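Local coordinates for catalase-3 (Neurospora crassa, PDB 4AJ9), which breaks down hydrogen peroxide to water and oxygen at a heme group, probably protecting the cell from its toxic effects, at residues 120-125 against 269-274; 1-6 against 320-325; 483-486 against 491-494. All blocks are in the same frame, centred on the assembly; numbering follows the deposited sequence.

Along the chain, contact 1 is nested inside the long loop that contact 2 closes, and contact 3 follows both. Contact 1 lies near the middle of the chain, where side chains of strands 121-128 and 270-278 of the antiparallel catalase sheet meet close to the heme. Contact 2 is about 17 Å away between centres; it ties the N-terminal segment to helix 319-324, the next element after strand 305-314 of that same sheet. Contact 3 joins helices 474-487 and 489-499, about 34 Å from contact 1 and 47 Å from contact 2, centre to centre, on the opposite side of the chain's centre from contact 2. Thus the three lie, respectively, in the heme-bearing core, its subunit-facing margin and a separate helical region.

Contact 1 (120-125 against 269-274); sequences HGFATR and PSWELA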
loop_
_atom_site.group_PDB
_atom_site.type_symbol
_atom_site.label_atom_id
_atom_site.label_comp_id
_atom_site.label_asym_id
_atom_site.label_seq_id
_atom_site.Cartn_x
_atom_site.Cartn_y
_atom_site.Cartn_z
ATOM N N HIS C 120 -15.894 -18.823 17.755
ATOM C CA HIS C 120 -16.183 -17.392 17.797
ATOM C C HIS C 120 -15.102 -16.637 18.540
ATOM O O HIS C 120 -14.657 -17.074 19.604
ATOM C CB HIS C 120 -17.528 -17.128 18.480
ATOM C CG HIS C 120 -18.689 -17.677 17.723
ATOM N ND1 HIS C 120 -18.904 -19.029 17.578
ATOM C CD2 HIS C 120 -19.660 -17.060 17.007
ATOM C CE1 HIS C 120 -19.976 -19.225 16.830
ATOM N NE2 HIS C 120 -20.453 -18.047 16.469
ATOM N N GLY C 121 -14.714 -15.489 17.990
ATOM C CA GLY C 121 -13.775 -14.597 18.651
ATOM C C GLY C 121 -14.433 -13.792 19.762
ATOM O O GLY C 121 -15.630 -13.492 19.710
ATOM N N PHE C 122 -13.641 -13.439 20.771
ATOM C CA PHE C 122 -14.109 -12.679 21.932
ATOM C C PHE C 122 -12.883 -11.894 22.354
ATOM O O PHE C 122 -12.116 -12.333 23.208
ATOM C CB PHE C 122 -14.527 -13.639 23.048
ATOM C CG PHE C 122 -15.240 -12.985 24.221
ATOM C CD1 PHE C 122 -14.869 -11.738 24.695
ATOM C CD2 PHE C 122 -16.273 -13.658 24.871
ATOM C CE1 PHE C 122 -15.529 -11.166 25.778
ATOM C CE2 PHE C 122 -16.930 -13.100 25.958
ATOM C CZ PHE C 122 -16.562 -11.854 26.415
ATOM N N ALA C 123 -12.660 -10.759 21.701
ATOM C CA ALA C 123 -11.411 -10.029 21.883
ATOM C C ALA C 123 -11.686 -8.762 22.643
ATOM O O ALA C 123 -12.551 -7.985 22.254
ATOM C CB ALA C 123 -10.777 -9.704 20.523
ATOM N N THR C 124 -10.927 -8.537 23.710
ATOM C CA THR C 124 -11.176 -7.419 24.613
ATOM C C THR C 124 -9.936 -6.560 24.744
ATOM O O THR C 124 -8.861 -7.068 25.048
ATOM C CB THR C 124 -11.465 -7.924 26.039
ATOM O OG1 THR C 124 -12.575 -8.827 26.023
ATOM C CG2 THR C 124 -11.735 -6.747 26.987
ATOM N N ARG C 125 -10.082 -5.256 24.545
ATOM C CA ARG C 125 -8.983 -4.347 24.847
ATOM C C ARG C 125 -9.263 -3.584 26.137
ATOM O O ARG C 125 -10.337 -2.988 26.300
ATOM C CB ARG C 125 -8.766 -3.341 23.712
ATOM C CG ARG C 125 -7.831 -2.183 24.110
ATOM C CD ARG C 125 -7.285 -1.494 22.867
ATOM N NE ARG C 125 -6.596 -2.470 22.033
ATOM C CZ ARG C 125 -6.378 -2.334 20.735
ATOM N NH1 ARG C 125 -6.783 -1.238 20.097
ATOM N NH2 ARG C 125 -5.751 -3.307 20.071
ATOM N N PRO C 269 -24.838 -5.860 28.241
ATOM C CA PRO C 269 -24.419 -7.180 28.721
ATOM C C PRO C 269 -23.171 -7.083 29.598
ATOM O O PRO C 269 -22.365 -6.159 29.418
ATOM C CB PRO C 269 -24.116 -7.930 27.419
ATOM C CG PRO C 269 -23.644 -6.847 26.478
ATOM C CD PRO C 269 -24.413 -5.604 26.850
ATOM N N SER C 270 -23.026 -8.015 30.543
ATOM C CA SER C 270 -21.844 -8.081 31.395
ATOM C C SER C 270 -21.209 -9.461 31.375
ATOM O O SER C 270 -21.865 -10.454 31.061
ATOM C CB SER C 270 -22.176 -7.700 32.841
ATOM O OG SER C 270 -22.645 -6.372 32.899
ATOM N N TRP C 271 -19.914 -9.495 31.699
ATOM C CA TRP C 271 -19.177 -10.733 31.905
ATOM C C TRP C 271 -18.267 -10.518 33.092
ATOM O O TRP C 271 -17.659 -9.447 33.234
ATOM C CB TRP C 271 -18.275 -11.054 30.712
ATOM C CG TRP C 271 -18.973 -11.442 29.450
ATOM C CD1 TRP C 271 -19.151 -12.708 28.971
ATOM C CD2 TRP C 271 -19.556 -10.561 28.487
ATOM N NE1 TRP C 271 -19.808 -12.671 27.770
ATOM C CE2 TRP C 271 -20.079 -11.364 27.451
ATOM C CE3 TRP C 271 -19.697 -9.172 28.403
ATOM C CZ2 TRP C 271 -20.733 -10.825 26.347
ATOM C CZ3 TRP C 271 -20.344 -8.635 27.302
ATOM C CH2 TRP C 271 -20.854 -9.461 26.285
ATOM N N GLU C 272 -18.151 -11.525 33.946
ATOM C CA GLU C 272 -17.157 -11.433 35.009
ATOM C C GLU C 272 -15.824 -11.936 34.475
ATOM O O GLU C 272 -15.777 -12.915 33.731
ATOM C CB GLU C 272 -17.610 -12.186 36.268
ATOM C CG GLU C 272 -18.552 -11.335 37.144
ATOM C CD GLU C 272 -19.210 -12.108 38.260
ATOM O OE1 GLU C 272 -19.145 -13.353 38.256
ATOM O OE2 GLU C 272 -19.800 -11.457 39.149
ATOM N N LEU C 273 -14.750 -11.233 34.816
ATOM C CA LEU C 273 -13.407 -11.711 34.520
ATOM C C LEU C 273 -12.985 -12.636 35.650
ATOM O O LEU C 273 -12.981 -12.234 36.805
ATOM C CB LEU C 273 -12.418 -10.542 34.456
ATOM C CG LEU C 273 -10.981 -10.945 34.101
ATOM C CD1 LEU C 273 -10.932 -11.680 32.764
ATOM C CD2 LEU C 273 -10.074 -9.727 34.077
ATOM N N ALA C 274 -12.625 -13.869 35.314
ATOM C CA ALA C 274 -12.182 -14.818 36.321
ATOM C C ALA C 274 -10.889 -15.454 35.853
ATOM O O ALA C 274 -10.596 -15.469 34.651
ATOM C CB ALA C 274 -13.247 -15.878 36.554
#
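W271 NE1 gives its hydrogen to the backbone oxygen of M206 and is also the indole atom nearest to F122, lying 3.4 Å from F122 CE2. Tryptophan suits the place because its large apolar surface fills the interior while its one N-H satisfies a carbonyl oxygen. The two rings form a T-shaped pair. F122 brings its edge, CE2 and CZ, against one face of W271, over the five-membered ring, with the planes at 75° and the centroids 4.8 Å apart. CZ stands 3.5 Å above the indole plane, displaced toward the rim, and lies 3.7 Å from W271 CE2. F122 has CG anti to its backbone nitrogen (chi1 -171°), which directs the phenyl group toward the indole. Phenylalanine belongs here as a flat apolar group with several ring neighbours: it also stacks with W230 and meets F103 edge-to-face. F122 lines the heme pocket, though its side chain stays about 6 Å from the nearest cofactor atom. Strands 121-128 and 270-278 are not paired; the rings meet inside the antiparallel beta-barrel characteristic of heme catalases, with F103 from strand 96-104, W230 from 223-232, and M310 and L312 from 305-314 packed around them.

Contact 2 (1-6 against 320-325); sequences DARQRL and FAETEQ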
loop_
_atom_site.group_PDB
_atom_site.type_symbol
_atom_site.label_atom_id
_atom_site.label_comp_id
_atom_site.label_asym_id
_atom_site.label_seq_id
_atom_site.Cartn_x
_atom_site.Cartn_y
_atom_site.Cartn_z
ATOM N N ASP C 1 -19.129 7.294 30.252
ATOM C CA ASP C 1 -19.057 7.164 28.796
ATOM C C ASP C 1 -17.675 6.685 28.334
ATOM O O ASP C 1 -16.727 7.474 28.253
ATOM C CB ASP C 1 -19.425 8.486 28.117
ATOM C CG ASP C 1 -19.217 8.450 26.611
ATOM O OD1 ASP C 1 -19.511 7.411 25.983
ATOM O OD2 ASP C 1 -18.750 9.465 26.054
ATOM N N ALA C 2 -17.574 5.391 28.031
ATOM C CA ALA C 2 -16.305 4.779 27.636
ATOM C C ALA C 2 -15.720 5.382 26.364
ATOM O O ALA C 2 -14.514 5.275 26.130
ATOM C CB ALA C 2 -16.458 3.261 27.481
ATOM N N ARG C 3 -16.572 6.002 25.546
ATOM C CA ARG C 3 -16.130 6.638 24.300
ATOM C C ARG C 3 -15.639 8.080 24.471
ATOM O O ARG C 3 -15.239 8.713 23.495
ATOM C CB ARG C 3 -17.245 6.620 23.250
ATOM C CG ARG C 3 -17.675 5.236 22.795
ATOM C CD ARG C 3 -18.682 5.299 21.633
ATOM N NE ARG C 3 -18.042 5.659 20.369
ATOM C CZ ARG C 3 -18.022 6.890 19.866
ATOM N NH1 ARG C 3 -18.618 7.888 20.514
ATOM N NH2 ARG C 3 -17.406 7.125 18.717
ATOM N N GLN C 4 -15.670 8.597 25.698
ATOM C CA GLN C 4 -15.338 10.005 25.938
ATOM C C GLN C 4 -14.122 10.493 25.140
ATOM O O GLN C 4 -14.148 11.578 24.553
ATOM C CB GLN C 4 -15.117 10.267 27.431
ATOM C CG GLN C 4 -14.872 11.731 27.770
ATOM C CD GLN C 4 -16.077 12.608 27.467
ATOM O OE1 GLN C 4 -17.219 12.219 27.710
ATOM N NE2 GLN C 4 -15.824 13.796 26.925
ATOM N N ARG C 5 -13.065 9.685 25.116
ATOM C CA ARG C 5 -11.801 10.095 24.509
ATOM C C ARG C 5 -11.935 10.286 22.999
ATOM O O ARG C 5 -11.161 11.029 22.384
ATOM C CB ARG C 5 -10.699 9.074 24.823
ATOM C CG ARG C 5 -10.848 7.767 24.062
ATOM C CD ARG C 5 -9.934 6.672 24.592
ATOM N NE ARG C 5 -10.188 5.409 23.902
ATOM C CZ ARG C 5 -11.203 4.602 24.181
ATOM N NH1 ARG C 5 -12.055 4.925 25.150
ATOM N NH2 ARG C 5 -11.369 3.477 23.495
ATOM N N LEU C 6 -12.928 9.623 22.409
ATOM C CA LEU C 6 -13.135 9.674 20.961
ATOM C C LEU C 6 -13.864 10.939 20.488
ATOM O O LEU C 6 -13.886 11.239 19.286
ATOM C CB LEU C 6 -13.889 8.424 20.478
ATOM C CG LEU C 6 -13.207 7.069 20.690
ATOM C CD1 LEU C 6 -14.120 5.946 20.234
ATOM C CD2 LEU C 6 -11.861 7.007 19.968
ATOM N N PHE C 320 -16.931 1.435 10.726
ATOM C CA PHE C 320 -15.649 1.273 10.044
ATOM C C PHE C 320 -14.497 1.862 10.855
ATOM O O PHE C 320 -13.463 1.212 11.038
ATOM C CB PHE C 320 -15.649 1.894 8.637
ATOM C CG PHE C 320 -14.284 1.867 7.972
ATOM C CD1 PHE C 320 -13.371 2.881 8.204
ATOM C CD2 PHE C 320 -13.915 0.817 7.138
ATOM C CE1 PHE C 320 -12.120 2.864 7.615
ATOM C CE2 PHE C 320 -12.657 0.798 6.539
ATOM C CZ PHE C 320 -11.764 1.828 6.786
ATOM N N ALA C 321 -14.664 3.097 11.317
ATOM C CA ALA C 321 -13.588 3.798 12.025
ATOM C C ALA C 321 -13.209 3.072 13.305
ATOM O O ALA C 321 -12.049 3.069 13.714
ATOM C CB ALA C 321 -14.007 5.229 12.349
ATOM N N GLU C 322 -14.210 2.471 13.935
ATOM C CA GLU C 322 -14.041 1.830 15.233
ATOM C C GLU C 322 -13.886 0.315 15.134
ATOM O O GLU C 322 -12.775 -0.213 15.285
ATOM C CB GLU C 322 -15.198 2.228 16.163
ATOM C CG GLU C 322 -15.236 3.720 16.416
ATOM C CD GLU C 322 -16.440 4.177 17.228
ATOM O OE1 GLU C 322 -16.577 3.752 18.398
ATOM O OE2 GLU C 322 -17.241 4.974 16.692
ATOM N N THR C 323 -14.992 -0.379 14.861
ATOM C CA THR C 323 -14.989 -1.835 14.812
ATOM C C THR C 323 -14.078 -2.413 13.717
ATOM O O THR C 323 -13.261 -3.293 13.991
ATOM C CB THR C 323 -16.413 -2.394 14.651
ATOM O OG1 THR C 323 -17.250 -1.902 15.715
ATOM C CG2 THR C 323 -16.389 -3.926 14.691
ATOM N N GLU C 324 -14.219 -1.943 12.480
ATOM C CA GLU C 324 -13.418 -2.516 11.393
ATOM C C GLU C 324 -11.920 -2.224 11.543
ATOM O O GLU C 324 -11.083 -3.102 11.309
ATOM C CB GLU C 324 -13.904 -2.036 10.018
ATOM C CG GLU C 324 -13.233 -2.769 8.849
ATOM C CD GLU C 324 -13.632 -4.241 8.767
ATOM O OE1 GLU C 324 -14.667 -4.606 9.370
ATOM O OE2 GLU C 324 -12.924 -5.027 8.088
ATOM N N GLN C 325 -11.587 -0.995 11.937
ATOM C CA GLN C 325 -10.197 -0.576 12.031
ATOM C C GLN C 325 -9.459 -1.038 13.292
ATOM O O GLN C 325 -8.243 -1.088 13.292
ATOM C CB GLN C 325 -10.057 0.944 11.885
ATOM C CG GLN C 325 -10.271 1.453 10.462
ATOM C CD GLN C 325 -9.757 2.878 10.243
ATOM O OE1 GLN C 325 -9.041 3.149 9.276
ATOM N NE2 GLN C 325 -10.141 3.793 11.121
#
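R3 reaches from the N-terminal turn to E322 on helix 319-324. From CB its chain runs on through CG, with CG anti to the carbonyl carbon (chi1 -64°), to CD, which passes 4.2 Å from E322 OE1. A bend at chi3 then turns the guanidinium side-on to the carboxylate. NE donates to E322 OE1 at 3.1 Å in a nearly straight bond (166°); the oxygen lies in the guanidinium plane and is met on its syn side, somewhat out of the carboxylate plane. NH2 bonds E322 OE2 at 3.0 Å from above the carboxylate plane, the oxygen tilted from the guanidinium plane and the two flat groups twisted 40° apart. NH1 turns to E10, so the arginine serves two acids. L6 CB lies over one face of the guanidinium, and L6 CD1 comes 3.8 Å from E322 OE1. Glutamate fits because its extended chain carries two acceptor oxygens to several donors: R3 and H72 at OE1, R3 and the M317 and N318 nitrogens at OE2. An alanine in place of R3 would probably leave the buried carboxylate of E322 without its arginine mate, and E10 without one of its partners. A321 and E322 also pack on W389 and I390 of a second subunit; the bidentate, side-on arginine-carboxylate salt bridge thus ties the type I turn D1 to Q4 of the N-terminal arm to helix 319-324 at a subunit interface.

Contact 3 (483-486 against 491-494); sequences QLNK and VAKR
A492 and N485 meet where two consecutive helices approach, their CA atoms 4.9 Å apart. The contact across the two segments is van der Waals packing, centred on one methyl group. A492 CB presses on the backbone of the facing helix, 3.6 Å from N485 CA and equally near N485 N, and it lies 3.7 Å from N485 CB. It also approaches L484, whose CB is 4.2 Å away. Alanine suits this position because its single methyl fits closely against that backbone. L484 adds apolar bulk beside the methyl, and its side chain also touches I464 of helix 454-468 and F191 of helix 187-193, so that the pair of helices joins a larger hydrophobic interior. V491 is partly covered by the other segment too, though its side chain comes no nearer than 4.6 Å.

The polar bonds point elsewhere. With CG anti to the backbone nitrogen (chi1 -170°), N485 swings its amide past the methyl, OD1 lying 4.0 Å from A492 CB. There ND2 donates to the backbone oxygen of Q505 and OD1 accepts from N489 ND2, so both ends of this buried amide are satisfied and its rotation is fixed. Asparagine is apt because it offers a donor and an acceptor from a short stem. The S488 hydroxyl bonds the nitrogen of V491 in the first turn of helix 489-499.

R494, which takes no part in the contact, makes salt bridges with D490 and D677. The chemistry is therefore divided: in this helical, catalase-related (immune-responsive) region, apart from the annotated sites, the close approach of two consecutive helices separated by S488 rests on a small apolar residue and shape fit, while the polar groups bond to the linker and to nearby parts of the same chain.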
loop_
_atom_site.group_PDB
_atom_site.type_symbol
_atom_site.label_atom_id
_atom_site.label_comp_id
_atom_site.label_asym_id
_atom_site.label_seq_id
_atom_site.Cartn_x
_atom_site.Cartn_y
_atom_site.Cartn_z
ATOM N N GLN C 483 -10.490 -41.718 13.630
ATOM C CA GLN C 483 -10.159 -40.751 14.674
ATOM C C GLN C 483 -11.258 -40.589 15.714
ATOM O O GLN C 483 -10.978 -40.540 16.910
ATOM C CB GLN C 483 -9.785 -39.399 14.063
ATOM C CG GLN C 483 -8.534 -39.468 13.213
ATOM C CD GLN C 483 -7.317 -39.897 14.011
ATOM O OE1 GLN C 483 -7.084 -39.396 15.111
ATOM N NE2 GLN C 483 -6.535 -40.822 13.461
ATOM N N LEU C 484 -12.509 -40.485 15.278
ATOM C CA LEU C 484 -13.586 -40.340 16.254
ATOM C C LEU C 484 -13.589 -41.540 17.188
ATOM O O LEU C 484 -13.832 -41.403 18.380
ATOM C CB LEU C 484 -14.945 -40.234 15.566
ATOM C CG LEU C 484 -15.165 -38.964 14.744
ATOM C CD1 LEU C 484 -16.513 -39.045 14.038
ATOM C CD2 LEU C 484 -15.078 -37.722 15.635
ATOM N N ASN C 485 -13.323 -42.715 16.619
ATOM C CA ASN C 485 -13.328 -43.957 17.373
ATOM C C ASN C 485 -12.297 -43.995 18.496
ATOM O O ASN C 485 -12.444 -44.764 19.451
ATOM C CB ASN C 485 -13.089 -45.152 16.445
ATOM C CG ASN C 485 -13.316 -46.487 17.151
ATOM O OD1 ASN C 485 -14.278 -46.639 17.894
ATOM N ND2 ASN C 485 -12.419 -47.439 16.938
ATOM N N LYS C 486 -11.241 -43.194 18.370
ATOM C CA LYS C 486 -10.199 -43.142 19.388
ATOM C C LYS C 486 -10.670 -42.317 20.571
ATOM O O LYS C 486 -10.121 -42.396 21.673
ATOM C CB LYS C 486 -8.905 -42.555 18.818
ATOM C CG LYS C 486 -8.136 -43.505 17.934
ATOM C CD LYS C 486 -6.888 -42.827 17.412
ATOM C CE LYS C 486 -6.226 -43.635 16.301
ATOM N NZ LYS C 486 -5.618 -44.903 16.789
ATOM N N VAL C 491 -19.593 -42.829 19.859
ATOM C CA VAL C 491 -19.669 -41.673 18.975
ATOM C C VAL C 491 -19.405 -42.100 17.540
ATOM O O VAL C 491 -20.158 -41.748 16.628
ATOM C CB VAL C 491 -18.677 -40.559 19.378
ATOM C CG1 VAL C 491 -18.567 -39.526 18.251
ATOM C CG2 VAL C 491 -19.134 -39.876 20.654
ATOM N N ALA C 492 -18.341 -42.874 17.338
ATOM C CA ALA C 492 -17.977 -43.299 15.993
ATOM C C ALA C 492 -19.070 -44.181 15.381
ATOM O O ALA C 492 -19.393 -44.042 14.203
ATOM C CB ALA C 492 -16.627 -44.018 16.000
ATOM N N LYS C 493 -19.636 -45.081 16.182
ATOM C CA LYS C 493 -20.757 -45.917 15.732
ATOM C C LYS C 493 -21.931 -45.058 15.259
ATOM O O LYS C 493 -22.457 -45.231 14.144
ATOM C CB LYS C 493 -21.195 -46.889 16.844
ATOM C CG LYS C 493 -20.267 -48.105 16.998
ATOM C CD LYS C 493 -20.468 -48.818 18.336
ATOM C CE LYS C 493 -21.829 -49.482 18.435
ATOM N NZ LYS C 493 -21.942 -50.654 17.519
ATOM N N ARG C 494 -22.321 -44.103 16.091
ATOM C CA ARG C 494 -23.476 -43.278 15.779
ATOM C C ARG C 494 -23.242 -42.396 14.547
ATOM O O ARG C 494 -24.131 -42.246 13.710
ATOM C CB ARG C 494 -23.902 -42.484 17.018
ATOM C CG ARG C 494 -24.525 -43.390 18.074
ATOM C CD ARG C 494 -24.428 -42.821 19.473
ATOM N NE ARG C 494 -25.402 -41.763 19.715
ATOM C CZ ARG C 494 -25.532 -41.132 20.878
ATOM N NH1 ARG C 494 -24.749 -41.450 21.909
ATOM N NH2 ARG C 494 -26.440 -40.183 21.018
#